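Local coordinates for putative HMP/thiamine permease protein YkoE (Bacillus subtilis, PDB 5EDL) that binds thiamine as the substrate-binding S component of an energy-coupling factor transporter and probably moves it, or related hydroxymethylpyrimidine compounds, across the membrane, at residues 22-27 against 41-46; 98-103 against 115-120; 133-138 against 144-149. All coordinates share one frame; numbering follows the deposited sequence.

Overall arrangement
The three contacts follow one another along the chain of a single all-helical membrane protein. Contact 1 sets helix 4-35 against the loop before helix 49-58, contact 2 joins helices 85-103 and 111-132, and contact 3 brings the loop after helix 111-132 back to helix 140-170. Contacts 1 and 3 have centres about 16 Å apart and touch each other, chiefly where Glu41 and Pro42 meet Tyr135, Met146 and Ile149; both also border the bound thiamine. Contact 2 stands apart, its centre about 20 Å from that of contact 1 and about 21 Å from that of contact 3, beside a bound lipid. Two contacts thus border the substrate, while the third joins two helices away from it.

Contact 1: 22-27 against 41-46; sequences LLFTHF and EPIYGI. With VIB (3-(4-amino-2-methyl-pyrimidin-5-ylmethyl)-5-(2-hydroxy-ethyl)-4-methyl-thiazol-3-ium), chain B.
The ring of Phe24 is approached from three directions: Ile46 CG2 sits over one face and Phe27 CD2 of its own helix over the opposite face, both toward the rim, and Ile43 CD1 lies at the edge, in the ring plane. This small apolar cluster lies next to the thiamine site of an S component, a bundle of membrane helices, Phe24 also touching the pocket residue Trp47, and it joins the loop between helices 4-35 and 49-58 to the first of them. The face contact is a CH-pi interaction, with Ile46 CG2 4.1 Å from the centroid of the Phe24 ring and 26° off its normal. Ile46 can present this methyl because its CG1 branch is anti to the backbone N (chi1 -158°), which turns CG2 to the aromatic side. At the edge, Ile43 CD1 ends an extended chain 3.8 Å from Phe24 CD1.

Two pocket residues carried by the same segments point away from this seam and reach the ligand instead. Tyr44 OH donates a hydrogen bond to the hydroxyethyl O1 of thiamine at 2.7 Å and accepts a weak, bent one from the amino N4A at 3.1 Å (129° at the hydrogen). One phenol thus spans the two ends of the ligand, firmly at O1 and only weakly at N4A. Arg150 makes a cation-pi contact with the Tyr44 ring and a salt bridge to Glu41, while Glu75 and the carbonyl of Tyr21 are hydrogen-bonded to Thr25 OG1. So positioned, Thr25 OG1 lies 3.1 Å from the pyrimidine C6A of thiamine.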
loop_
_atom_site.group_PDB
_atom_site.type_symbol
_atom_site.label_atom_id
_atom_site.label_comp_id
_atom_site.label_asym_id
_atom_site.label_seq_id
_atom_site.Cartn_x
_atom_site.Cartn_y
_atom_site.Cartn_z
ATOM N N LEU A 22 8.717 -2.916 -8.952
ATOM C CA LEU A 22 10.041 -3.232 -9.483
ATOM C C LEU A 22 10.646 -2.036 -10.223
ATOM O O LEU A 22 11.841 -1.754 -10.102
ATOM C CB LEU A 22 9.967 -4.445 -10.415
ATOM C CG LEU A 22 11.292 -4.907 -11.035
ATOM C CD1 LEU A 22 12.324 -5.225 -9.956
ATOM C CD2 LEU A 22 11.066 -6.117 -11.936
ATOM N N LEU A 23 9.812 -1.353 -10.999
ATOM C CA LEU A 23 10.221 -0.157 -11.722
ATOM C C LEU A 23 10.712 0.919 -10.751
ATOM O O LEU A 23 11.785 1.498 -10.936
ATOM C CB LEU A 23 9.062 0.377 -12.572
ATOM C CG LEU A 23 9.158 1.822 -13.069
ATOM C CD1 LEU A 23 10.404 2.033 -13.910
ATOM C CD2 LEU A 23 7.908 2.203 -13.870
ATOM N N PHE A 24 9.932 1.161 -9.701
ATOM C CA PHE A 24 10.302 2.162 -8.702
ATOM C C PHE A 24 11.518 1.754 -7.891
ATOM O O PHE A 24 12.293 2.605 -7.462
ATOM C CB PHE A 24 9.124 2.455 -7.775
ATOM C CG PHE A 24 8.188 3.484 -8.325
ATOM C CD1 PHE A 24 8.358 4.823 -8.019
ATOM C CD2 PHE A 24 7.163 3.124 -9.172
ATOM C CE1 PHE A 24 7.515 5.775 -8.537
ATOM C CE2 PHE A 24 6.313 4.076 -9.685
ATOM C CZ PHE A 24 6.501 5.408 -9.372
ATOM N N THR A 25 11.697 0.455 -7.694
ATOM C CA THR A 25 12.897 -0.021 -7.023
ATOM C C THR A 25 14.142 0.340 -7.836
ATOM O O THR A 25 15.154 0.794 -7.280
ATOM C CB THR A 25 12.844 -1.531 -6.784
ATOM O OG1 THR A 25 11.962 -1.786 -5.690
ATOM C CG2 THR A 25 14.234 -2.083 -6.453
ATOM N N HIS A 26 14.061 0.150 -9.147
ATOM C CA HIS A 26 15.181 0.506 -10.020
ATOM C C HIS A 26 15.498 2.010 -9.912
ATOM O O HIS A 26 16.654 2.383 -9.735
ATOM C CB HIS A 26 14.878 0.099 -11.462
ATOM C CG HIS A 26 15.175 -1.342 -11.748
ATOM N ND1 HIS A 26 16.449 -1.865 -11.675
ATOM C CD2 HIS A 26 14.365 -2.372 -12.097
ATOM C CE1 HIS A 26 16.411 -3.154 -11.968
ATOM N NE2 HIS A 26 15.159 -3.486 -12.227
ATOM N N PHE A 27 14.463 2.853 -9.987
ATOM C CA PHE A 27 14.586 4.299 -9.714
ATOM C C PHE A 27 15.264 4.595 -8.378
ATOM O O PHE A 27 16.155 5.441 -8.285
ATOM C CB PHE A 27 13.211 4.983 -9.688
ATOM C CG PHE A 27 12.509 5.030 -11.013
ATOM C CD1 PHE A 27 13.196 4.825 -12.196
ATOM C CD2 PHE A 27 11.146 5.299 -11.072
ATOM C CE1 PHE A 27 12.535 4.876 -13.421
ATOM C CE2 PHE A 27 10.479 5.352 -12.290
ATOM C CZ PHE A 27 11.176 5.139 -13.466
ATOM N N GLU A 41 13.124 8.696 -0.470
ATOM C CA GLU A 41 12.083 8.784 0.550
ATOM C C GLU A 41 10.758 9.379 0.017
ATOM O O GLU A 41 9.686 8.899 0.371
ATOM C CB GLU A 41 12.591 9.575 1.758
ATOM C CG GLU A 41 13.708 8.854 2.533
ATOM C CD GLU A 41 13.234 7.583 3.253
ATOM O OE1 GLU A 41 12.029 7.247 3.183
ATOM O OE2 GLU A 41 14.067 6.926 3.911
ATOM N N PRO A 42 10.823 10.407 -0.844
ATOM C CA PRO A 42 9.578 10.981 -1.377
ATOM C C PRO A 42 8.686 9.989 -2.132
ATOM O O PRO A 42 7.463 10.171 -2.140
ATOM C CB PRO A 42 10.089 12.074 -2.329
ATOM C CG PRO A 42 11.355 12.526 -1.689
ATOM C CD PRO A 42 11.991 11.222 -1.217
ATOM N N ILE A 43 9.272 8.968 -2.757
ATOM C CA ILE A 43 8.475 8.014 -3.526
ATOM C C ILE A 43 8.167 6.752 -2.724
ATOM O O ILE A 43 7.523 5.841 -3.242
ATOM C CB ILE A 43 9.172 7.585 -4.847
ATOM C CG1 ILE A 43 10.429 6.746 -4.556
ATOM C CG2 ILE A 43 9.450 8.802 -5.742
ATOM C CD1 ILE A 43 11.142 6.213 -5.783
ATOM N N TYR A 44 8.608 6.703 -1.468
ATOM C CA TYR A 44 8.582 5.444 -0.713
ATOM C C TYR A 44 7.175 4.843 -0.594
ATOM O O TYR A 44 7.004 3.632 -0.696
ATOM C CB TYR A 44 9.179 5.621 0.691
ATOM C CG TYR A 44 9.938 4.386 1.139
ATOM C CD1 TYR A 44 9.261 3.226 1.496
ATOM C CD2 TYR A 44 11.339 4.366 1.156
ATOM C CE1 TYR A 44 9.949 2.077 1.882
ATOM C CE2 TYR A 44 12.039 3.222 1.543
ATOM C CZ TYR A 44 11.340 2.085 1.897
ATOM O OH TYR A 44 12.020 0.950 2.266
ATOM N N GLY A 45 6.174 5.695 -0.394
ATOM C CA GLY A 45 4.817 5.224 -0.174
ATOM C C GLY A 45 4.235 4.404 -1.317
ATOM O O GLY A 45 3.265 3.665 -1.118
ATOM N N ILE A 46 4.802 4.532 -2.516
ATOM C CA ILE A 46 4.335 3.728 -3.641
ATOM C C ILE A 46 4.481 2.241 -3.327
ATOM O O ILE A 46 3.655 1.437 -3.762
ATOM C CB ILE A 46 5.095 4.032 -4.957
ATOM C CG1 ILE A 46 4.260 3.614 -6.168
ATOM C CG2 ILE A 46 6.424 3.308 -4.995
ATOM C CD1 ILE A 46 2.960 4.418 -6.337
HETATM C CM2 VIB B . 7.752 -4.404 -1.805
HETATM N N4A VIB B . 10.241 -0.817 0.406
HETATM C CM4 VIB B . 14.042 1.700 -1.196
HETATM O O1 VIB B . 14.677 1.566 2.614
HETATM C C7 VIB B . 15.773 0.681 2.499
HETATM C C6 VIB B . 16.136 0.568 1.039
HETATM C C2 VIB B . 13.498 -2.055 -0.319
HETATM S S1 VIB B . 14.705 -1.732 0.625
HETATM C C5 VIB B . 15.040 -0.240 0.367
HETATM C C4 VIB B . 14.116 0.286 -0.608
HETATM N N3 VIB B . 13.146 -0.868 -1.045
HETATM C C7A VIB B . 12.116 -0.652 -2.056
HETATM C C4A VIB B . 10.059 -1.692 -0.732
HETATM N N3A VIB B . 9.067 -2.584 -0.753
HETATM C C2A VIB B . 8.914 -3.397 -1.835
HETATM N N1A VIB B . 9.764 -3.287 -2.905
HETATM C C6A VIB B . 10.777 -2.383 -2.902
HETATM C C5A VIB B . 10.913 -1.578 -1.799
#

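Contact 2: 98-103 against 115-120; sequences EAVFLA and MLAGMG. With MPG ([(Z)-octadec-9-enyl] (2R)-2,3-bis(oxidanyl)propanoate), chain C.
Val100 drives both of its methyls into the backbone of the facing helix: CG2 lies 3.5 Å from Leu116 O, and CG1 packs 3.7 Å from Ala117 N. The isopropyl group is set by a chi1 of 163°, which leaves CG1 anti to the backbone N and CG2 anti to the carbonyl carbon. Beside it, the Phe101 ring reaches across with its outer end, CE2 standing 3.6 Å from Ala117 CB. Small residues allow this approach. Val100 and Ala117 bring their CA atoms to 5.3 Å, and a beta carbon on Gly120 would crowd Val100 CG2. Replacing Val100 with an alanine would probably open a gap over the Leu116-Ala117 backbone, with neither methyl left to fill it.

The axes of the two segments come within 8.3 Å, with 137° between their N-to-C directions, a close crossing of membrane helices. Farther out, Phe101 also touches Ala64 of helix 63-77. Beyond this interface, Glu98 CG and Ala99 CB lie against the aliphatic chain of a bound lipid, MPG, each 3.5 Å from its nearest carbon, C7 and C3 respectively. The buried Glu98 carboxylate is gripped by the backbone N of Gly62 and Leu65 and by Trp106 NE1, donors that would probably stabilise its charge. With no hydrogen bond across the pair, cohesion between these helix segments rests on close van der Waals fit, of methyls on backbone as well as on side chains.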
loop_
_atom_site.group_PDB
_atom_site.type_symbol
_atom_site.label_atom_id
_atom_site.label_comp_id
_atom_site.label_asym_id
_atom_site.label_seq_id
_atom_site.Cartn_x
_atom_site.Cartn_y
_atom_site.Cartn_z
ATOM N N GLU A 98 -1.620 -3.518 8.053
ATOM C CA GLU A 98 -2.647 -4.368 8.638
ATOM C C GLU A 98 -2.947 -3.963 10.084
ATOM O O GLU A 98 -4.086 -4.049 10.519
ATOM C CB GLU A 98 -2.220 -5.835 8.583
ATOM C CG GLU A 98 -3.332 -6.825 8.934
ATOM C CD GLU A 98 -4.376 -6.953 7.829
ATOM O OE1 GLU A 98 -4.001 -7.134 6.652
ATOM O OE2 GLU A 98 -5.576 -6.868 8.146
ATOM N N ALA A 99 -1.924 -3.537 10.825
ATOM C CA ALA A 99 -2.112 -3.159 12.225
ATOM C C ALA A 99 -3.139 -2.019 12.375
ATOM O O ALA A 99 -3.883 -1.967 13.347
ATOM C CB ALA A 99 -0.772 -2.760 12.852
ATOM N N VAL A 100 -3.163 -1.110 11.413
ATOM C CA VAL A 100 -4.100 0.016 11.451
ATOM C C VAL A 100 -5.536 -0.466 11.157
ATOM O O VAL A 100 -6.503 0.028 11.747
ATOM C CB VAL A 100 -3.671 1.119 10.454
ATOM C CG1 VAL A 100 -4.817 2.091 10.159
ATOM C CG2 VAL A 100 -2.441 1.858 10.980
ATOM N N PHE A 101 -5.678 -1.438 10.256
ATOM C CA PHE A 101 -7.017 -1.973 9.972
ATOM C C PHE A 101 -7.454 -2.863 11.118
ATOM O O PHE A 101 -8.622 -2.863 11.482
ATOM C CB PHE A 101 -7.047 -2.713 8.626
ATOM C CG PHE A 101 -6.823 -1.800 7.454
ATOM C CD1 PHE A 101 -7.795 -0.875 7.091
ATOM C CD2 PHE A 101 -5.635 -1.828 6.741
ATOM C CE1 PHE A 101 -7.594 -0.013 6.032
ATOM C CE2 PHE A 101 -5.429 -0.970 5.671
ATOM C CZ PHE A 101 -6.402 -0.057 5.321
ATOM N N LEU A 102 -6.509 -3.590 11.717
ATOM C CA LEU A 102 -6.793 -4.321 12.945
ATOM C C LEU A 102 -7.301 -3.366 14.030
ATOM O O LEU A 102 -8.326 -3.619 14.671
ATOM C CB LEU A 102 -5.545 -5.077 13.430
ATOM C CG LEU A 102 -5.506 -5.608 14.872
ATOM C CD1 LEU A 102 -6.591 -6.655 15.122
ATOM C CD2 LEU A 102 -4.128 -6.173 15.212
ATOM N N ALA A 103 -6.592 -2.258 14.218
ATOM C CA ALA A 103 -6.918 -1.316 15.281
ATOM C C ALA A 103 -8.337 -0.740 15.119
ATOM O O ALA A 103 -8.981 -0.370 16.100
ATOM C CB ALA A 103 -5.898 -0.200 15.316
ATOM N N MET A 115 -4.709 6.717 5.135
ATOM C CA MET A 115 -3.445 7.435 5.265
ATOM C C MET A 115 -2.635 6.920 6.455
ATOM O O MET A 115 -1.428 6.695 6.325
ATOM C CB MET A 115 -3.684 8.938 5.380
ATOM C CG MET A 115 -4.121 9.589 4.067
ATOM S SD MET A 115 -4.263 11.378 4.253
ATOM C CE MET A 115 -4.482 11.883 2.552
ATOM N N LEU A 116 -3.303 6.704 7.591
ATOM C CA LEU A 116 -2.678 6.069 8.747
ATOM C C LEU A 116 -2.092 4.698 8.413
ATOM O O LEU A 116 -1.046 4.327 8.914
ATOM C CB LEU A 116 -3.692 5.902 9.875
ATOM C CG LEU A 116 -3.388 6.437 11.264
ATOM C CD1 LEU A 116 -2.544 7.705 11.231
ATOM C CD2 LEU A 116 -4.712 6.680 11.993
ATOM N N ALA A 117 -2.813 3.934 7.611
ATOM C CA ALA A 117 -2.360 2.611 7.211
ATOM C C ALA A 117 -1.049 2.730 6.414
ATOM O O ALA A 117 -0.089 2.003 6.677
ATOM C CB ALA A 117 -3.448 1.910 6.390
ATOM N N GLY A 118 -1.027 3.656 5.453
ATOM C CA GLY A 118 0.189 4.009 4.738
ATOM C C GLY A 118 1.325 4.352 5.694
ATOM O O GLY A 118 2.442 3.842 5.549
ATOM N N MET A 119 1.034 5.199 6.681
ATOM C CA MET A 119 2.030 5.607 7.676
ATOM C C MET A 119 2.492 4.444 8.558
ATOM O O MET A 119 3.638 4.427 9.023
ATOM C CB MET A 119 1.469 6.733 8.544
ATOM C CG MET A 119 1.287 8.036 7.766
ATOM S SD MET A 119 0.267 9.286 8.587
ATOM C CE MET A 119 1.182 9.487 10.111
ATOM N N GLY A 120 1.602 3.481 8.789
ATOM C CA GLY A 120 1.961 2.276 9.517
ATOM C C GLY A 120 3.056 1.525 8.774
ATOM O O GLY A 120 4.018 1.044 9.375
HETATM C C2 MPG C . 1.449 -5.298 14.665
HETATM C C3 MPG C . -0.036 -5.587 14.707
HETATM C C4 MPG C . -0.476 -6.170 13.381
HETATM C C5 MPG C . -0.014 -7.605 13.293
HETATM C C6 MPG C . -1.185 -8.497 12.964
HETATM C C7 MPG C . -1.563 -8.295 11.518
HETATM C C8 MPG C . -2.380 -9.472 11.036
HETATM C C9 MPG C . -3.827 -9.253 11.418
HETATM C C10 MPG C . -4.821 -10.049 10.962
HETATM C C11 MPG C . -4.566 -11.219 10.039
HETATM C C12 MPG C . -5.219 -12.445 10.640
HETATM C C13 MPG C . -6.729 -12.294 10.635
HETATM C C14 MPG C . -7.272 -12.049 12.029
HETATM C C15 MPG C . -8.630 -12.699 12.179
HETATM C C16 MPG C . -9.596 -11.724 12.811
HETATM C C17 MPG C . -10.992 -12.301 12.798
HETATM C C18 MPG C . -11.988 -11.164 12.799
HETATM O O1 MPG C . 2.241 -3.398 15.861
HETATM C C1 MPG C . 1.894 -4.755 16.004
#

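Contact 3: 133-138 against 144-149; sequences SGYAAY and LIMLVI. With VIB (3-(4-amino-2-methyl-pyrimidin-5-ylmethyl)-5-(2-hydroxy-ethyl)-4-methyl-thiazol-3-ium), chain B.
Met146 and Tyr135 approach each other from opposite directions, and the thioether ends over the phenol ring. Its methyl is the closer part: CE lies 4.1 Å from the centroid of the Tyr135 ring and 26° off the normal, a CH-pi contact over the face. The sulfur stands farther out, Met146 SD being 4.8 Å from the same centroid and oblique to the ring, at 39°. A bend at the last torsion (chi3 -66°) turns the methyl back from the extended part of the chain. Tyr138 crosses Met146 at about a right angle, offering CD2 to CE at 3.8 Å, so that a single methyl is shared by two aromatic rings.

This Met-aromatic contact ties the loop after helix 111-132, with its 3-10 turn at 135-137, to helix 140-170 beside the hydroxyethyl end of the thiamine pocket. The turn brings Gly134 O over one face of the Tyr138 ring, 3.7 Å above its plane. Phe126 meets the Tyr135 ring edge to face. At the polar end, hydrogen bonds with Tyr40 OH and the carboxylate of Glu41 anchor Tyr135 OH 4.0 Å from O1 of thiamine, a neighbour rather than a hydrogen-bond partner. Ser133 comes alongside the same arm of thiamine, its OG 3.7 Å from C7. That OG is hydrogen-bonded to OD1 of Asp129, whose other oxygen, OD2, is hydrogen-bonded to the ligand.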
loop_
_atom_site.group_PDB
_atom_site.type_symbol
_atom_site.label_atom_id
_atom_site.label_comp_id
_atom_site.label_asym_id
_atom_site.label_seq_id
_atom_site.Cartn_x
_atom_site.Cartn_y
_atom_site.Cartn_z
ATOM N N SER A 133 19.297 -2.019 6.779
ATOM C CA SER A 133 19.654 -1.206 5.616
ATOM C C SER A 133 20.682 -0.112 5.901
ATOM O O SER A 133 20.844 0.813 5.104
ATOM C CB SER A 133 18.393 -0.570 5.026
ATOM O OG SER A 133 17.331 -1.505 5.006
ATOM N N GLY A 134 21.371 -0.230 7.032
ATOM C CA GLY A 134 22.431 0.699 7.387
ATOM C C GLY A 134 21.955 2.042 7.916
ATOM O O GLY A 134 22.758 2.962 8.057
ATOM N N TYR A 135 20.660 2.160 8.225
ATOM C CA TYR A 135 20.120 3.421 8.731
ATOM C C TYR A 135 20.658 3.763 10.112
ATOM O O TYR A 135 20.676 4.919 10.504
ATOM C CB TYR A 135 18.584 3.380 8.771
ATOM C CG TYR A 135 17.945 3.808 7.477
ATOM C CD1 TYR A 135 18.517 3.462 6.251
ATOM C CD2 TYR A 135 16.775 4.556 7.472
ATOM C CE1 TYR A 135 17.936 3.852 5.057
ATOM C CE2 TYR A 135 16.180 4.949 6.281
ATOM C CZ TYR A 135 16.763 4.596 5.079
ATOM O OH TYR A 135 16.174 4.998 3.897
ATOM N N ALA A 136 21.103 2.753 10.846
ATOM C CA ALA A 136 21.580 2.970 12.200
ATOM C C ALA A 136 22.883 3.784 12.220
ATOM O O ALA A 136 23.286 4.291 13.262
ATOM C CB ALA A 136 21.769 1.638 12.908
ATOM N N ALA A 137 23.519 3.915 11.060
ATOM C CA ALA A 137 24.748 4.686 10.923
ATOM C C ALA A 137 24.510 6.196 10.800
ATOM O O ALA A 137 25.462 6.980 10.886
ATOM C CB ALA A 137 25.546 4.188 9.707
ATOM N N TYR A 138 23.251 6.597 10.609
ATOM C CA TYR A 138 22.918 7.989 10.287
ATOM C C TYR A 138 22.621 8.829 11.532
ATOM O O TYR A 138 22.333 8.296 12.607
ATOM C CB TYR A 138 21.723 8.038 9.323
ATOM C CG TYR A 138 21.970 7.295 8.029
ATOM C CD1 TYR A 138 23.217 7.347 7.406
ATOM C CD2 TYR A 138 20.973 6.519 7.444
ATOM C CE1 TYR A 138 23.459 6.658 6.225
ATOM C CE2 TYR A 138 21.207 5.824 6.264
ATOM C CZ TYR A 138 22.450 5.897 5.658
ATOM O OH TYR A 138 22.705 5.218 4.484
ATOM N N LEU A 144 15.469 11.692 11.220
ATOM C CA LEU A 144 14.216 12.370 11.502
ATOM C C LEU A 144 13.615 12.936 10.220
ATOM O O LEU A 144 12.416 12.800 9.973
ATOM C CB LEU A 144 14.427 13.483 12.539
ATOM C CG LEU A 144 14.639 12.991 13.978
ATOM C CD1 LEU A 144 15.024 14.129 14.936
ATOM C CD2 LEU A 144 13.395 12.264 14.475
ATOM N N ILE A 145 14.448 13.565 9.401
ATOM C CA ILE A 145 13.970 14.119 8.144
ATOM C C ILE A 145 13.458 13.006 7.216
ATOM O O ILE A 145 12.401 13.141 6.594
ATOM C CB ILE A 145 15.067 14.939 7.442
ATOM C CG1 ILE A 145 15.362 16.207 8.249
ATOM C CG2 ILE A 145 14.623 15.316 6.047
ATOM C CD1 ILE A 145 16.613 16.947 7.816
ATOM N N MET A 146 14.182 11.893 7.150
ATOM C CA MET A 146 13.775 10.793 6.276
ATOM C C MET A 146 12.459 10.151 6.746
ATOM O O MET A 146 11.602 9.841 5.926
ATOM C CB MET A 146 14.871 9.729 6.172
ATOM C CG MET A 146 16.075 10.170 5.301
ATOM S SD MET A 146 17.138 8.795 4.756
ATOM C CE MET A 146 17.781 8.273 6.341
ATOM N N LEU A 147 12.312 9.953 8.054
ATOM C CA LEU A 147 11.074 9.397 8.594
ATOM C C LEU A 147 9.874 10.291 8.286
ATOM O O LEU A 147 8.808 9.802 7.903
ATOM C CB LEU A 147 11.170 9.192 10.104
ATOM C CG LEU A 147 9.912 8.614 10.760
ATOM C CD1 LEU A 147 9.495 7.300 10.113
ATOM C CD2 LEU A 147 10.131 8.443 12.275
ATOM N N VAL A 148 10.047 11.595 8.474
ATOM C CA VAL A 148 8.975 12.535 8.203
ATOM C C VAL A 148 8.561 12.473 6.728
ATOM O O VAL A 148 7.368 12.378 6.413
ATOM C CB VAL A 148 9.372 13.969 8.580
ATOM C CG1 VAL A 148 8.407 14.957 7.972
ATOM C CG2 VAL A 148 9.413 14.121 10.103
ATOM N N ILE A 149 9.546 12.525 5.831
ATOM C CA ILE A 149 9.278 12.382 4.403
ATOM C C ILE A 149 8.593 11.046 4.105
ATOM O O ILE A 149 7.624 10.995 3.349
ATOM C CB ILE A 149 10.561 12.484 3.554
ATOM C CG1 ILE A 149 11.240 13.848 3.766
ATOM C CG2 ILE A 149 10.229 12.264 2.081
ATOM C CD1 ILE A 149 12.617 13.981 3.084
HETATM C CM2 VIB B . 7.752 -4.404 -1.805
HETATM N N4A VIB B . 10.241 -0.817 0.406
HETATM C CM4 VIB B . 14.042 1.700 -1.196
HETATM O O1 VIB B . 14.677 1.566 2.614
HETATM C C7 VIB B . 15.773 0.681 2.499
HETATM C C6 VIB B . 16.136 0.568 1.039
HETATM C C2 VIB B . 13.498 -2.055 -0.319
HETATM S S1 VIB B . 14.705 -1.732 0.625
HETATM C C5 VIB B . 15.040 -0.240 0.367
HETATM C C4 VIB B . 14.116 0.286 -0.608
HETATM N N3 VIB B . 13.146 -0.868 -1.045
HETATM C C7A VIB B . 12.116 -0.652 -2.056
HETATM C C4A VIB B . 10.059 -1.692 -0.732
HETATM N N3A VIB B . 9.067 -2.584 -0.753
HETATM C C2A VIB B . 8.914 -3.397 -1.835
HETATM N N1A VIB B . 9.764 -3.287 -2.905
HETATM C C6A VIB B . 10.777 -2.383 -2.902
HETATM C C5A VIB B . 10.913 -1.578 -1.799
#